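Local coordinates for Lmo1076 protein (Listeria monocytogenes serovar 1/2a, PDB 3FI7) that acts as an autolysin, a GH73-family N-acetylglucosaminidase that hydrolyses peptidoglycan of the bacterial cell wall, here as its catalytic domain, at residues N75-G80 with N109-P114. Sequence-based numbering, arbitrary orientation.
Sequences NYNLFG and NFAKYP
Two hydrogen bonds join N75 and N77 to the end of strand 104-111 and the chain just beyond it, tying the loop before the beta hairpin of this GH73 glucosaminidase domain to the hairpin's exit. Y113 N gives a nearly straight bond to N75 O (2.9 Å). The side chain of N77, its CG anti to the backbone N (chi1 -171°), carries ND2 to A111 O at 2.9 Å, a more bent bond at 142°. The N77 amide stands almost perpendicular to the Y113 ring, 84° between planes, with CG 3.6 Å from CE2 at the ring edge. The Y76 ring turns its edge to the Y113 carbonyl, CD1 lying 3.1 Å from Y113 O. At the strand end, F110 likewise meets G80 O with the edge of its ring.

Further out, D122 on helix 116-129 bonds the Y113 hydroxyl, and K112 NZ turns back to P74 O. N77 opens a type I turn through G80, and its OD1 accepts a hydrogen bond from I81 N. The same oxygen accepts from a water at 2.8 Å, which in turn takes the F79 N-H at 3.2 Å.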
# COMPACT_ATOMS: atom_id res chain seq x y z
N ASN A 75 -6.99 11.83 8.71
CA ASN A 75 -6.22 12.26 7.55
C ASN A 75 -6.22 11.23 6.43
O ASN A 75 -6.33 11.59 5.26
CB ASN A 75 -4.80 12.59 7.98
CG ASN A 75 -4.77 13.56 9.14
OD1 ASN A 75 -5.30 14.66 9.06
ND2 ASN A 75 -4.15 13.14 10.24
N TYR A 76 -6.07 9.96 6.79
CA TYR A 76 -6.21 8.86 5.84
C TYR A 76 -5.14 8.85 4.76
O TYR A 76 -5.32 8.23 3.72
CB TYR A 76 -7.60 8.89 5.19
CG TYR A 76 -8.74 8.76 6.18
CD1 TYR A 76 -9.54 9.85 6.49
CD2 TYR A 76 -9.01 7.55 6.80
CE1 TYR A 76 -10.59 9.73 7.40
CE2 TYR A 76 -10.05 7.42 7.70
CZ TYR A 76 -10.84 8.51 8.00
OH TYR A 76 -11.87 8.36 8.90
N ASN A 77 -4.03 9.53 5.01
CA ASN A 77 -2.97 9.71 4.02
C ASN A 77 -1.93 8.59 4.16
O ASN A 77 -0.92 8.74 4.86
CB ASN A 77 -2.33 11.10 4.20
CG ASN A 77 -1.36 11.48 3.09
OD1 ASN A 77 -0.82 10.62 2.39
ND2 ASN A 77 -1.13 12.78 2.93
N LEU A 78 -2.20 7.47 3.48
CA LEU A 78 -1.39 6.26 3.66
C LEU A 78 0.01 6.40 3.11
O LEU A 78 0.95 5.77 3.60
CB LEU A 78 -2.07 5.05 3.00
CG LEU A 78 -3.45 4.67 3.55
CD1 LEU A 78 -4.11 3.65 2.62
CD2 LEU A 78 -3.36 4.15 4.99
N PHE A 79 0.17 7.21 2.08
CA PHE A 79 1.46 7.27 1.40
C PHE A 79 2.26 8.52 1.77
O PHE A 79 3.33 8.75 1.22
CB PHE A 79 1.26 7.13 -0.11
CG PHE A 79 0.54 5.87 -0.50
CD1 PHE A 79 1.26 4.71 -0.80
CD2 PHE A 79 -0.84 5.82 -0.57
CE1 PHE A 79 0.60 3.54 -1.16
CE2 PHE A 79 -1.50 4.66 -0.93
CZ PHE A 79 -0.78 3.51 -1.23
N GLY A 80 1.76 9.30 2.72
CA GLY A 80 2.47 10.49 3.16
C GLY A 80 2.66 11.52 2.05
O GLY A 80 3.71 12.15 1.96
N ASN A 109 2.85 20.59 4.73
CA ASN A 109 1.44 20.34 4.52
C ASN A 109 1.26 19.01 3.82
O ASN A 109 1.88 18.74 2.80
CB ASN A 109 0.79 21.45 3.70
CG ASN A 109 0.77 22.77 4.44
OD1 ASN A 109 0.41 22.84 5.61
ND2 ASN A 109 1.17 23.83 3.75
N PHE A 110 0.39 18.17 4.38
CA PHE A 110 0.14 16.87 3.81
C PHE A 110 -1.32 16.78 3.40
O PHE A 110 -2.18 17.37 4.06
CB PHE A 110 0.47 15.77 4.81
CG PHE A 110 1.94 15.64 5.10
CD1 PHE A 110 2.53 16.37 6.12
CD2 PHE A 110 2.73 14.77 4.34
CE1 PHE A 110 3.89 16.23 6.39
CE2 PHE A 110 4.09 14.62 4.61
CZ PHE A 110 4.68 15.36 5.64
N ALA A 111 -1.58 16.06 2.32
CA ALA A 111 -2.95 15.90 1.84
C ALA A 111 -3.80 15.29 2.94
O ALA A 111 -3.32 14.46 3.73
CB ALA A 111 -2.99 15.04 0.58
N LYS A 112 -5.06 15.71 2.99
CA LYS A 112 -6.04 15.17 3.92
C LYS A 112 -7.19 14.61 3.10
O LYS A 112 -7.83 15.35 2.34
CB LYS A 112 -6.55 16.28 4.84
CG LYS A 112 -7.50 15.84 5.95
CD LYS A 112 -8.14 17.08 6.60
CE LYS A 112 -8.39 16.89 8.09
NZ LYS A 112 -9.38 15.82 8.37
N TYR A 113 -7.45 13.31 3.23
CA TYR A 113 -8.45 12.63 2.39
C TYR A 113 -9.70 12.30 3.18
O TYR A 113 -9.65 12.17 4.41
CB TYR A 113 -7.87 11.32 1.83
CG TYR A 113 -6.60 11.47 1.03
CD1 TYR A 113 -6.64 11.77 -0.33
CD2 TYR A 113 -5.37 11.29 1.62
CE1 TYR A 113 -5.47 11.90 -1.06
CE2 TYR A 113 -4.20 11.43 0.90
CZ TYR A 113 -4.26 11.73 -0.44
OH TYR A 113 -3.08 11.85 -1.15
N PRO A 114 -10.84 12.12 2.48
CA PRO A 114 -12.11 11.69 3.08
C PRO A 114 -12.01 10.27 3.65
O PRO A 114 -12.68 9.95 4.63
CB PRO A 114 -13.09 11.71 1.91
CG PRO A 114 -12.47 12.65 0.91
CD PRO A 114 -10.99 12.47 1.05
O HOH W 1 -1.76 9.00 0.26